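Long-range contacts in response regulator receiver protein (PDB 4XLT), which probably acts as the phosphoryl-accepting receiver of a bacterial two-component system, its signalling state changed by phosphorylation: residues I57-Q62 and L88-S93; D5-D10 and R33-A38; N67-T72 and E104-I109. All coordinates share one frame; numbering follows the deposited sequence.

Contact 1 (I57-Q62 and L88-S93); sequences ILLDLQ and LFMISS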
ATOM      1  N   ILE A  57       9.403  -9.560  -9.683  1.00 14.13           N
ATOM      2  CA  ILE A  57       8.702 -10.781 -10.055  1.00 17.37           C
ATOM      3  C   ILE A  57       8.262 -10.740 -11.514  1.00 20.44           C
ATOM      4  O   ILE A  57       7.523  -9.846 -11.925  1.00 16.12           O
ATOM      5  CB  ILE A  57       7.470 -11.026  -9.167  1.00 19.31           C
ATOM      6  CG1 ILE A  57       7.886 -11.146  -7.699  1.00 24.66           C
ATOM      7  CG2 ILE A  57       6.734 -12.279  -9.621  1.00 14.92           C
ATOM      8  CD1 ILE A  57       6.749 -11.502  -6.756  1.00 12.56           C
ATOM      9  N   LEU A  58       8.728 -11.712 -12.292  1.00 15.57           N
ATOM     10  CA  LEU A  58       8.328 -11.841 -13.686  1.00 17.19           C
ATOM     11  C   LEU A  58       7.289 -12.946 -13.819  1.00 19.60           C
ATOM     12  O   LEU A  58       7.589 -14.125 -13.640  1.00 21.67           O
ATOM     13  CB  LEU A  58       9.537 -12.128 -14.575  1.00 18.68           C
ATOM     14  CG  LEU A  58      10.710 -11.156 -14.442  1.00 17.31           C
ATOM     15  CD1 LEU A  58      11.798 -11.501 -15.447  1.00 19.61           C
ATOM     16  CD2 LEU A  58      10.252  -9.713 -14.610  1.00 15.72           C
ATOM     17  N   LEU A  59       6.061 -12.549 -14.125  1.00 19.86           N
ATOM     18  CA  LEU A  59       4.940 -13.474 -14.155  1.00 22.70           C
ATOM     19  C   LEU A  59       4.438 -13.689 -15.578  1.00 25.64           C
ATOM     20  O   LEU A  59       4.133 -12.731 -16.288  1.00 24.89           O
ATOM     21  CB  LEU A  59       3.815 -12.951 -13.264  1.00 21.71           C
ATOM     22  CG  LEU A  59       2.513 -13.747 -13.260  1.00 28.63           C
ATOM     23  CD1 LEU A  59       2.716 -15.095 -12.594  1.00 27.36           C
ATOM     24  CD2 LEU A  59       1.418 -12.952 -12.571  1.00 24.75           C
ATOM     25  N   ASP A  60       4.358 -14.947 -15.999  1.00 29.42           N
ATOM     26  CA  ASP A  60       3.875 -15.247 -17.340  1.00 33.05           C
ATOM     27  C   ASP A  60       2.364 -15.072 -17.425  1.00 38.49           C
ATOM     28  O   ASP A  60       1.634 -15.406 -16.492  1.00 44.57           O
ATOM     29  CB  ASP A  60       4.264 -16.664 -17.760  1.00 40.29           C
ATOM     30  CG  ASP A  60       3.682 -17.050 -19.107  1.00 52.25           C
ATOM     31  OD1 ASP A  60       4.168 -16.542 -20.139  1.00 41.88           O
ATOM     32  OD2 ASP A  60       2.733 -17.860 -19.131  1.00 62.65           O
ATOM     33  N   LEU A  61       1.904 -14.545 -18.555  1.00 39.58           N
ATOM     34  CA  LEU A  61       0.486 -14.278 -18.772  1.00 45.21           C
ATOM     35  C   LEU A  61      -0.331 -15.554 -18.997  1.00 52.60           C
ATOM     36  O   LEU A  61      -1.175 -15.911 -18.176  1.00 50.86           O
ATOM     37  CB  LEU A  61       0.309 -13.330 -19.958  1.00 46.10           C
ATOM     38  CG  LEU A  61      -1.121 -12.868 -20.227  1.00 51.01           C
ATOM     39  CD1 LEU A  61      -1.696 -12.225 -18.980  1.00 45.21           C
ATOM     40  CD2 LEU A  61      -1.157 -11.903 -21.400  1.00 52.64           C
ATOM     41  N   GLN A  62      -0.084 -16.233 -20.114  1.00 59.91           N
ATOM     42  CA  GLN A  62      -0.820 -17.454 -20.440  1.00 70.64           C
ATOM     43  C   GLN A  62      -0.354 -18.628 -19.586  1.00 73.59           C
ATOM     44  O   GLN A  62       0.465 -19.440 -20.020  1.00 67.29           O
ATOM     45  CB  GLN A  62      -0.676 -17.804 -21.924  1.00 70.52           C
ATOM     46  CG  GLN A  62      -1.520 -16.948 -22.857  1.00 73.04           C
ATOM     47  CD  GLN A  62      -0.913 -15.584 -23.107  1.00 75.41           C
ATOM     48  OE1 GLN A  62       0.305 -15.413 -23.043  1.00 76.13           O
ATOM     49  NE2 GLN A  62      -1.761 -14.602 -23.396  1.00 79.14           N
ATOM     50  N   LEU A  88       6.083  -6.111  -9.535  1.00 18.27           N
ATOM     51  CA  LEU A  88       5.571  -7.247 -10.295  1.00 14.76           C
ATOM     52  C   LEU A  88       5.325  -6.888 -11.763  1.00 19.92           C
ATOM     53  O   LEU A  88       4.656  -5.899 -12.070  1.00 12.72           O
ATOM     54  CB  LEU A  88       4.284  -7.762  -9.644  1.00 11.49           C
ATOM     55  CG  LEU A  88       3.420  -8.789 -10.381  1.00 17.98           C
ATOM     56  CD1 LEU A  88       4.199 -10.047 -10.674  1.00 14.34           C
ATOM     57  CD2 LEU A  88       2.179  -9.115  -9.566  1.00 16.23           C
ATOM     58  N   PHE A  89       5.876  -7.693 -12.667  1.00 26.16           N
ATOM     59  CA  PHE A  89       5.718  -7.460 -14.099  1.00 14.98           C
ATOM     60  C   PHE A  89       5.115  -8.671 -14.796  1.00 20.56           C
ATOM     61  O   PHE A  89       5.417  -9.815 -14.456  1.00 17.72           O
ATOM     62  CB  PHE A  89       7.062  -7.108 -14.743  1.00 15.95           C
ATOM     63  CG  PHE A  89       7.661  -5.836 -14.225  1.00 15.08           C
ATOM     64  CD1 PHE A  89       8.439  -5.837 -13.079  1.00 14.37           C
ATOM     65  CD2 PHE A  89       7.437  -4.634 -14.876  1.00 15.67           C
ATOM     66  CE1 PHE A  89       8.983  -4.660 -12.595  1.00 14.15           C
ATOM     67  CE2 PHE A  89       7.978  -3.458 -14.395  1.00 15.27           C
ATOM     68  CZ  PHE A  89       8.751  -3.472 -13.255  1.00 14.62           C
HETATM   69  N   MSE A  90       4.259  -8.407 -15.775  1.00 25.06           N
HETATM   70  CA  MSE A  90       3.653  -9.460 -16.576  1.00 20.22           C
HETATM   71  C   MSE A  90       4.479  -9.672 -17.846  1.00 22.40           C
HETATM   72  O   MSE A  90       4.891  -8.709 -18.490  1.00 22.57           O
HETATM   73  CB  MSE A  90       2.204  -9.098 -16.918  1.00 20.96           C
HETATM   74  CG  MSE A  90       1.398 -10.211 -17.574  1.00 34.68           C
HETATM   75 SE   MSE A  90       0.761 -11.558 -16.314  1.00 86.77          SE
HETATM   76  CE  MSE A  90      -0.702 -10.559 -15.507  1.00 36.98           C
ATOM     77  N   ILE A  91       4.741 -10.925 -18.197  1.00 24.50           N
ATOM     78  CA  ILE A  91       5.479 -11.217 -19.422  1.00 27.15           C
ATOM     79  C   ILE A  91       4.698 -12.175 -20.313  1.00 39.84           C
ATOM     80  O   ILE A  91       4.000 -13.064 -19.823  1.00 39.54           O
ATOM     81  CB  ILE A  91       6.874 -11.815 -19.132  1.00 34.84           C
ATOM     82  CG1 ILE A  91       6.753 -13.085 -18.285  1.00 27.79           C
ATOM     83  CG2 ILE A  91       7.769 -10.785 -18.449  1.00 25.10           C
ATOM     84  CD1 ILE A  91       8.069 -13.797 -18.054  1.00 31.99           C
ATOM     85  N   SER A  92       4.814 -11.985 -21.622  1.00 44.73           N
ATOM     86  CA  SER A  92       4.087 -12.817 -22.574  1.00 57.01           C
ATOM     87  C   SER A  92       4.665 -12.723 -23.982  1.00 63.81           C
ATOM     88  O   SER A  92       5.246 -11.703 -24.360  1.00 54.27           O
ATOM     89  CB  SER A  92       2.609 -12.427 -22.599  1.00 55.35           C
ATOM     90  OG  SER A  92       1.876 -13.270 -23.470  1.00 63.18           O
ATOM     91  N   SER A  93       4.501 -13.795 -24.752  1.00 73.62           N
ATOM     92  CA  SER A  93       4.931 -13.821 -26.145  1.00 87.00           C
ATOM     93  C   SER A  93       3.889 -13.162 -27.043  1.00 90.87           C
ATOM     94  O   SER A  93       4.231 -12.484 -28.012  1.00 91.02           O
ATOM     95  CB  SER A  93       5.188 -15.258 -26.602  1.00 94.31           C
ATOM     96  OG  SER A  93       6.227 -15.855 -25.846  1.00 96.56           O
TER
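I57 and L59 on one strand and F89 and I91 on the other exchange main-chain hydrogen bonds as parallel neighbours. F89 N gives to I57 O (2.8 Å) in a nearly straight bond, 174° at the hydrogen. L59 N gives to F89 O, and I91 N to L59 O. The last bond, L61 N to I91 O at 2.9 Å, is more bent (144°). L59, F89 and I91 each bond across the gap through both N-H and C=O, and L59 O also takes a CA-H contact from M90 CA. On one face I57, L59, L88 and M90 pack together. L88 CD1 reaches I57 CG2 at 3.5 Å. The L59 side chain lies alongside the selenomethionine M90, both pointing the same way. L61 meets M90 at about a right angle, with CD1 3.7 Å from SE. L61 places its CG opposite the backbone N (chi1 -175°), and from there CD1 goes to the selenium and CD2 toward S92. Shortening this leucine to an alanine would probably strip the selenium of M90 of its CD1 contact and thin the packing against S92, where only the CB contact would stay. On the other face L58 CB touches I91 CD1. At the strand ends S92 OG lies 2.7 Å from Q62 OE1, but the main-chain oxygen of T94 is also an acceptor for this hydroxyl, and Q62 is poorly ordered. D60 finds its main partner elsewhere: OD1 forms a salt bridge with K115, while OD2 lies close to D11. D60 is the predicted phosphorylation site, unmodified here. Two inner parallel strands ending beside an acidic cluster and a lysine are characteristic of the CheY-like receiver fold and its phosphoacceptor site.

Contact 2 (D5-D10 and R33-A38); sequences DFIIVD and RTFNSA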
ATOM      1  N   ASP A   5      16.590  -9.141  -5.902  1.00 29.17           N
ATOM      2  CA  ASP A   5      16.258 -10.538  -6.127  1.00 28.47           C
ATOM      3  C   ASP A   5      15.282 -10.631  -7.290  1.00 32.17           C
ATOM      4  O   ASP A   5      14.481  -9.722  -7.513  1.00 29.44           O
ATOM      5  CB  ASP A   5      15.653 -11.175  -4.875  1.00 33.36           C
ATOM      6  CG  ASP A   5      16.640 -11.269  -3.728  1.00 37.24           C
ATOM      7  OD1 ASP A   5      17.858 -11.130  -3.973  1.00 32.87           O
ATOM      8  OD2 ASP A   5      16.197 -11.493  -2.581  1.00 37.15           O
ATOM      9  N   PHE A   6      15.356 -11.726  -8.037  1.00 38.23           N
ATOM     10  CA  PHE A   6      14.428 -11.947  -9.135  1.00 24.82           C
ATOM     11  C   PHE A   6      13.666 -13.250  -8.960  1.00 26.78           C
ATOM     12  O   PHE A   6      14.245 -14.297  -8.677  1.00 25.49           O
ATOM     13  CB  PHE A   6      15.163 -11.944 -10.473  1.00 26.33           C
ATOM     14  CG  PHE A   6      15.299 -10.578 -11.086  1.00 29.95           C
ATOM     15  CD1 PHE A   6      16.189  -9.657 -10.562  1.00 34.54           C
ATOM     16  CD2 PHE A   6      14.539 -10.219 -12.188  1.00 25.29           C
ATOM     17  CE1 PHE A   6      16.325  -8.400 -11.127  1.00 37.10           C
ATOM     18  CE2 PHE A   6      14.665  -8.964 -12.757  1.00 25.84           C
ATOM     19  CZ  PHE A   6      15.560  -8.053 -12.226  1.00 37.53           C
ATOM     20  N   ILE A   7      12.353 -13.165  -9.122  1.00 24.26           N
ATOM     21  CA  ILE A   7      11.493 -14.332  -9.060  1.00 21.09           C
ATOM     22  C   ILE A   7      10.768 -14.494 -10.385  1.00 20.29           C
ATOM     23  O   ILE A   7      10.032 -13.605 -10.810  1.00 20.76           O
ATOM     24  CB  ILE A   7      10.473 -14.216  -7.916  1.00 26.18           C
ATOM     25  CG1 ILE A   7      11.199 -14.113  -6.572  1.00 21.96           C
ATOM     26  CG2 ILE A   7       9.515 -15.401  -7.930  1.00 19.44           C
ATOM     27  CD1 ILE A   7      10.283 -13.877  -5.395  1.00 19.63           C
ATOM     28  N   ILE A   8      10.991 -15.622 -11.048  1.00 21.55           N
ATOM     29  CA  ILE A   8      10.319 -15.895 -12.310  1.00 21.00           C
ATOM     30  C   ILE A   8       9.246 -16.954 -12.102  1.00 20.69           C
ATOM     31  O   ILE A   8       9.495 -17.992 -11.486  1.00 21.87           O
ATOM     32  CB  ILE A   8      11.305 -16.361 -13.398  1.00 22.82           C
ATOM     33  CG1 ILE A   8      12.530 -15.446 -13.434  1.00 23.88           C
ATOM     34  CG2 ILE A   8      10.623 -16.389 -14.758  1.00 22.44           C
ATOM     35  CD1 ILE A   8      13.616 -15.913 -14.388  1.00 26.14           C
ATOM     36  N   VAL A   9       8.047 -16.674 -12.604  1.00 29.15           N
ATOM     37  CA  VAL A   9       6.921 -17.597 -12.510  1.00 19.51           C
ATOM     38  C   VAL A   9       6.407 -17.911 -13.908  1.00 19.91           C
ATOM     39  O   VAL A   9       5.770 -17.070 -14.543  1.00 34.19           O
ATOM     40  CB  VAL A   9       5.773 -17.019 -11.655  1.00 22.07           C
ATOM     41  CG1 VAL A   9       4.697 -18.073 -11.433  1.00 18.77           C
ATOM     42  CG2 VAL A   9       6.302 -16.505 -10.326  1.00 17.70           C
ATOM     43  N   ASP A  10       6.690 -19.117 -14.388  1.00 32.23           N
ATOM     44  CA  ASP A  10       6.336 -19.506 -15.751  1.00 29.22           C
ATOM     45  C   ASP A  10       6.057 -21.008 -15.829  1.00 32.05           C
ATOM     46  O   ASP A  10       6.834 -21.819 -15.323  1.00 25.48           O
ATOM     47  CB  ASP A  10       7.457 -19.115 -16.722  1.00 25.56           C
ATOM     48  CG  ASP A  10       6.999 -19.067 -18.177  1.00 34.77           C
ATOM     49  OD1 ASP A  10       6.139 -19.880 -18.581  1.00 26.55           O
ATOM     50  OD2 ASP A  10       7.512 -18.207 -18.923  1.00 39.40           O
ATOM     51  N   ARG A  33      15.282 -16.862  -8.452  1.00 29.26           N
ATOM     52  CA  ARG A  33      14.446 -17.952  -7.974  1.00 28.85           C
ATOM     53  C   ARG A  33      13.410 -18.281  -9.047  1.00 27.28           C
ATOM     54  O   ARG A  33      12.786 -17.380  -9.606  1.00 31.91           O
ATOM     55  CB  ARG A  33      13.774 -17.565  -6.656  1.00 27.62           C
ATOM     56  CG  ARG A  33      13.489 -18.723  -5.726  1.00 48.53           C
ATOM     57  CD  ARG A  33      12.858 -18.233  -4.434  1.00 54.18           C
ATOM     58  NE  ARG A  33      13.712 -17.285  -3.725  1.00 55.80           N
ATOM     59  CZ  ARG A  33      14.571 -17.623  -2.769  1.00 59.48           C
ATOM     60  NH1 ARG A  33      14.694 -18.893  -2.401  1.00 54.40           N
ATOM     61  NH2 ARG A  33      15.307 -16.691  -2.177  1.00 66.59           N
ATOM     62  N   THR A  34      13.234 -19.563  -9.349  1.00 28.42           N
ATOM     63  CA  THR A  34      12.318 -19.963 -10.417  1.00 36.60           C
ATOM     64  C   THR A  34      11.175 -20.840  -9.919  1.00 27.19           C
ATOM     65  O   THR A  34      11.386 -21.778  -9.150  1.00 33.08           O
ATOM     66  CB  THR A  34      13.054 -20.720 -11.542  1.00 32.15           C
ATOM     67  OG1 THR A  34      13.744 -21.849 -10.992  1.00 40.53           O
ATOM     68  CG2 THR A  34      14.054 -19.808 -12.240  1.00 29.90           C
ATOM     69  N   PHE A  35       9.964 -20.536 -10.373  1.00 25.38           N
ATOM     70  CA  PHE A  35       8.794 -21.319  -9.996  1.00 38.72           C
ATOM     71  C   PHE A  35       8.000 -21.760 -11.218  1.00 25.43           C
ATOM     72  O   PHE A  35       7.718 -20.964 -12.114  1.00 24.10           O
ATOM     73  CB  PHE A  35       7.893 -20.528  -9.048  1.00 23.63           C
ATOM     74  CG  PHE A  35       8.538 -20.206  -7.733  1.00 23.91           C
ATOM     75  CD1 PHE A  35       8.612 -21.161  -6.731  1.00 25.66           C
ATOM     76  CD2 PHE A  35       9.067 -18.947  -7.498  1.00 26.33           C
ATOM     77  CE1 PHE A  35       9.206 -20.867  -5.519  1.00 30.16           C
ATOM     78  CE2 PHE A  35       9.661 -18.645  -6.287  1.00 23.27           C
ATOM     79  CZ  PHE A  35       9.731 -19.606  -5.297  1.00 36.25           C
ATOM     80  N   ASN A  36       7.636 -23.037 -11.232  1.00 27.24           N
ATOM     81  CA  ASN A  36       6.911 -23.633 -12.344  1.00 38.35           C
ATOM     82  C   ASN A  36       5.402 -23.555 -12.129  1.00 37.09           C
ATOM     83  O   ASN A  36       4.618 -23.880 -13.022  1.00 27.61           O
ATOM     84  CB  ASN A  36       7.350 -25.087 -12.531  1.00 47.68           C
ATOM     85  CG  ASN A  36       6.946 -25.653 -13.876  1.00 60.00           C
ATOM     86  OD1 ASN A  36       6.644 -24.909 -14.809  1.00 71.61           O
ATOM     87  ND2 ASN A  36       6.944 -26.978 -13.985  1.00 54.01           N
ATOM     88  N   SER A  37       5.001 -23.120 -10.938  1.00 31.66           N
ATOM     89  CA  SER A  37       3.587 -23.015 -10.593  1.00 33.51           C
ATOM     90  C   SER A  37       3.303 -21.808  -9.704  1.00 33.87           C
ATOM     91  O   SER A  37       4.121 -21.435  -8.861  1.00 32.90           O
ATOM     92  CB  SER A  37       3.112 -24.291  -9.898  1.00 37.18           C
ATOM     93  OG  SER A  37       3.834 -24.505  -8.699  1.00 42.90           O
ATOM     94  N   ALA A  38       2.132 -21.211  -9.900  1.00 28.81           N
ATOM     95  CA  ALA A  38       1.696 -20.070  -9.105  1.00 27.50           C
ATOM     96  C   ALA A  38       1.595 -20.423  -7.625  1.00 28.82           C
ATOM     97  O   ALA A  38       1.927 -19.611  -6.764  1.00 36.27           O
ATOM     98  CB  ALA A  38       0.357 -19.552  -9.618  1.00 28.65           C
TER
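F6, I8 and D10 pair with R33 and F35 in a parallel strand contact at the edge of the central sheet. Strand 31-35 is the outermost on this side, and strand 4-9 lies between it and strand 54-60. The two short segments run at 15° to each other. R33 is gripped at both ends of its main chain: its N gives to F6 O at 2.8 Å, and its O takes I8 N at 2.9 Å. F35, two residues on, repeats this, with its N bound to I8 O and its O taking D10 N at 3.1 Å. I7 CA and V9 CA add CA-H contacts to R33 O and F35 O.

Side-chain contact is thinner. I7 CG2 meets the edge of the F35 ring, 3.6 Å from CD2. That methyl is anti to the I7 backbone N (chi1 -61° for CG1), which carries it across to the ring. The ring also meets H44 of helix 38-46, and A41 packs on it. On the opposite face I8 and T34 are paired, and helix 13-25 lies against them through L16 and E20. Beyond the paired strands, S37 starts helix 38-46 as its N-cap, with OG making a weak bond to A40 N.

D10 turns its CB away from segment 33-38. Its carboxylate OD2 forms a salt bridge with K115, and OD1 accepts from S12 N, so both oxygens are engaged. Strand 4-9, helix 13-25 and strand 31-35 form the beta-alpha-beta unit that opens the receiver fold, with D10 at its acidic site.

Contact 3 (N67-T72 and E104-I109); sequences NGFEFT and EANPHI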
ATOM      1  N   ASN A  67      -3.643 -18.849 -13.647  1.00 91.92           N
ATOM      2  CA  ASN A  67      -3.018 -17.988 -14.647  1.00 90.13           C
ATOM      3  C   ASN A  67      -2.451 -16.714 -14.024  1.00 82.93           C
ATOM      4  O   ASN A  67      -2.188 -16.666 -12.822  1.00 84.89           O
ATOM      5  CB  ASN A  67      -4.021 -17.630 -15.747  1.00 91.82           C
ATOM      6  N   GLY A  68      -2.267 -15.687 -14.846  1.00 84.18           N
ATOM      7  CA  GLY A  68      -1.711 -14.429 -14.379  1.00 76.17           C
ATOM      8  C   GLY A  68      -2.668 -13.614 -13.528  1.00 81.66           C
ATOM      9  O   GLY A  68      -2.279 -13.059 -12.498  1.00 53.39           O
ATOM     10  N   PHE A  69      -3.925 -13.543 -13.953  1.00115.58           N
ATOM     11  CA  PHE A  69      -4.916 -12.724 -13.262  1.00117.10           C
ATOM     12  C   PHE A  69      -5.657 -13.514 -12.186  1.00108.89           C
ATOM     13  O   PHE A  69      -6.642 -13.039 -11.619  1.00114.66           O
ATOM     14  CB  PHE A  69      -5.899 -12.126 -14.268  1.00126.50           C
ATOM     15  CG  PHE A  69      -5.231 -11.344 -15.362  1.00128.79           C
ATOM     16  CD1 PHE A  69      -4.529 -10.185 -15.071  1.00122.83           C
ATOM     17  CD2 PHE A  69      -5.293 -11.769 -16.677  1.00136.52           C
ATOM     18  CE1 PHE A  69      -3.906  -9.464 -16.071  1.00124.91           C
ATOM     19  CE2 PHE A  69      -4.674 -11.051 -17.683  1.00138.32           C
ATOM     20  CZ  PHE A  69      -3.976  -9.899 -17.378  1.00132.39           C
ATOM     21  N   GLU A  70      -5.180 -14.725 -11.917  1.00 88.15           N
ATOM     22  CA  GLU A  70      -5.595 -15.463 -10.733  1.00 64.70           C
ATOM     23  C   GLU A  70      -4.464 -15.411  -9.716  1.00 47.01           C
ATOM     24  O   GLU A  70      -4.694 -15.439  -8.507  1.00 46.28           O
ATOM     25  CB  GLU A  70      -5.953 -16.913 -11.068  1.00 61.68           C
ATOM     26  CG  GLU A  70      -7.220 -17.079 -11.895  1.00 73.71           C
ATOM     27  CD  GLU A  70      -6.963 -17.038 -13.392  1.00 80.42           C
ATOM     28  OE1 GLU A  70      -7.453 -17.942 -14.101  1.00 77.21           O
ATOM     29  OE2 GLU A  70      -6.277 -16.104 -13.859  1.00 84.62           O
ATOM     30  N   PHE A  71      -3.237 -15.328 -10.222  1.00 40.21           N
ATOM     31  CA  PHE A  71      -2.064 -15.185  -9.370  1.00 33.29           C
ATOM     32  C   PHE A  71      -2.111 -13.866  -8.610  1.00 29.85           C
ATOM     33  O   PHE A  71      -1.770 -13.810  -7.430  1.00 24.02           O
ATOM     34  CB  PHE A  71      -0.778 -15.265 -10.199  1.00 33.49           C
ATOM     35  CG  PHE A  71       0.478 -15.064  -9.394  1.00 24.42           C
ATOM     36  CD1 PHE A  71       1.139 -16.145  -8.841  1.00 29.17           C
ATOM     37  CD2 PHE A  71       0.999 -13.792  -9.193  1.00 24.43           C
ATOM     38  CE1 PHE A  71       2.294 -15.967  -8.101  1.00 28.51           C
ATOM     39  CE2 PHE A  71       2.153 -13.607  -8.450  1.00 23.67           C
ATOM     40  CZ  PHE A  71       2.802 -14.697  -7.905  1.00 24.40           C
ATOM     41  N   THR A  72      -2.525 -12.805  -9.296  1.00 32.97           N
ATOM     42  CA  THR A  72      -2.573 -11.478  -8.694  1.00 34.88           C
ATOM     43  C   THR A  72      -3.603 -11.407  -7.576  1.00 23.31           C
ATOM     44  O   THR A  72      -3.450 -10.632  -6.634  1.00 26.47           O
ATOM     45  CB  THR A  72      -2.891 -10.391  -9.736  1.00 30.58           C
ATOM     46  OG1 THR A  72      -4.063 -10.761 -10.475  1.00 37.09           O
ATOM     47  CG2 THR A  72      -1.719 -10.216 -10.687  1.00 25.25           C
ATOM     48  N   GLU A 104      -2.935  -2.887 -17.333  1.00 30.35           N
ATOM     49  CA  GLU A 104      -3.033  -1.481 -16.954  1.00 30.44           C
ATOM     50  C   GLU A 104      -4.025  -1.284 -15.811  1.00 31.48           C
ATOM     51  O   GLU A 104      -3.779  -0.505 -14.891  1.00 29.40           O
ATOM     52  CB  GLU A 104      -3.446  -0.641 -18.165  1.00 40.58           C
ATOM     53  CG  GLU A 104      -3.723   0.819 -17.867  1.00 53.84           C
ATOM     54  CD  GLU A 104      -4.233   1.566 -19.084  1.00 73.61           C
ATOM     55  OE1 GLU A 104      -4.596   0.905 -20.081  1.00 80.20           O
ATOM     56  OE2 GLU A 104      -4.266   2.813 -19.046  1.00 81.91           O
ATOM     57  N   ALA A 105      -5.140  -2.005 -15.878  1.00 34.50           N
ATOM     58  CA  ALA A 105      -6.190  -1.905 -14.871  1.00 34.28           C
ATOM     59  C   ALA A 105      -5.796  -2.586 -13.560  1.00 33.35           C
ATOM     60  O   ALA A 105      -6.248  -2.189 -12.485  1.00 31.95           O
ATOM     61  CB  ALA A 105      -7.483  -2.499 -15.404  1.00 30.60           C
ATOM     62  N   ASN A 106      -4.958  -3.615 -13.654  1.00 27.23           N
ATOM     63  CA  ASN A 106      -4.518  -4.350 -12.474  1.00 27.16           C
ATOM     64  C   ASN A 106      -3.435  -3.583 -11.714  1.00 25.58           C
ATOM     65  O   ASN A 106      -2.346  -3.346 -12.237  1.00 14.57           O
ATOM     66  CB  ASN A 106      -4.014  -5.740 -12.869  1.00 18.38           C
ATOM     67  CG  ASN A 106      -3.851  -6.671 -11.674  1.00 26.09           C
ATOM     68  OD1 ASN A 106      -3.310  -6.289 -10.636  1.00 29.78           O
ATOM     69  ND2 ASN A 106      -4.322  -7.903 -11.820  1.00 22.79           N
ATOM     70  N   PRO A 107      -3.738  -3.204 -10.464  1.00 22.21           N
ATOM     71  CA  PRO A 107      -2.859  -2.387  -9.617  1.00 19.44           C
ATOM     72  C   PRO A 107      -1.504  -3.041  -9.354  1.00 15.05           C
ATOM     73  O   PRO A 107      -0.494  -2.345  -9.257  1.00 15.33           O
ATOM     74  CB  PRO A 107      -3.652  -2.254  -8.309  1.00 13.15           C
ATOM     75  CG  PRO A 107      -5.058  -2.599  -8.662  1.00 20.75           C
ATOM     76  CD  PRO A 107      -4.965  -3.605  -9.758  1.00 15.91           C
ATOM     77  N   HIS A 108      -1.486  -4.365  -9.245  1.00 11.84           N
ATOM     78  CA  HIS A 108      -0.262  -5.073  -8.891  1.00 17.22           C
ATOM     79  C   HIS A 108       0.642  -5.289 -10.097  1.00 14.27           C
ATOM     80  O   HIS A 108       1.853  -5.453  -9.948  1.00 11.51           O
ATOM     81  CB  HIS A 108      -0.599  -6.409  -8.236  1.00 19.41           C
ATOM     82  CG  HIS A 108      -1.550  -6.283  -7.086  1.00 23.90           C
ATOM     83  ND1 HIS A 108      -1.214  -5.645  -5.912  1.00 11.55           N
ATOM     84  CD2 HIS A 108      -2.830  -6.700  -6.939  1.00 13.98           C
ATOM     85  CE1 HIS A 108      -2.245  -5.681  -5.087  1.00 18.09           C
ATOM     86  NE2 HIS A 108      -3.238  -6.315  -5.686  1.00 18.51           N
ATOM     87  N   ILE A 109       0.054  -5.284 -11.291  1.00 13.87           N
ATOM     88  CA  ILE A 109       0.836  -5.403 -12.515  1.00 13.02           C
ATOM     89  C   ILE A 109       1.328  -4.036 -12.970  1.00 19.62           C
ATOM     90  O   ILE A 109       0.554  -3.214 -13.461  1.00 13.56           O
ATOM     91  CB  ILE A 109       0.034  -6.049 -13.655  1.00 21.43           C
ATOM     92  CG1 ILE A 109      -0.479  -7.430 -13.235  1.00 16.09           C
ATOM     93  CG2 ILE A 109       0.896  -6.148 -14.907  1.00 23.01           C
ATOM     94  CD1 ILE A 109       0.624  -8.408 -12.902  1.00 36.12           C
TER
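T72 and N106 carry most of this contact, and F69, H108 and I109 add smaller shares. The T72 hydroxyl and the N106 amide approach from opposite directions. N106 ND2 gives a weak hydrogen bond to T72 OG1, 3.2 Å long and bent to 146°. T72 OG1 sits between its backbone N and carbonyl carbon (chi1 51°), and CG2 is left to turn to I109, whose CD1 lies 3.7 Å away. The two side chains cross at about a right angle.

The amide of N106 is held at its other end too. OD1 accepts from H108 N at 3.0 Å, in the carbonyl plane, and closes an Asx turn just after helix 97-105. This should limit rotation of the amide and keep ND2 aimed at the helix. ND2 also lies at the edge of the F69 ring, 4.0 Å from CD1, with ring and amide planes 32° apart.

H108 stacks edge-to-face on Y75, further along helix 68-75. F69 and I109 both reach M90 of strand 86-92. The contact thus joins the first turns of helix 68-75 to the turn linking helix 97-105 with edge strand 109-114, and P107 and H108 also pack on a second subunit.

Contact 1 is the buried centre, while contacts 2 and 3 are only partly buried. Contacts 1 and 2 belong to the same parallel sheet: strands 54-60 and 4-9 are neighbours, bonded through L58 N to I7 O and V9 N to L58 O. Both rest on regular main-chain bonds, and their ends bring D60 and D10 to K115. Contact 3 differs in chemistry. It joins a helix to a turn, with one weak side-chain bond and scattered packing. It leans on contact 1 where F69 meets M90 and L61, and where F71 meets L59. It touches contact 2 more lightly, through F71 and A38.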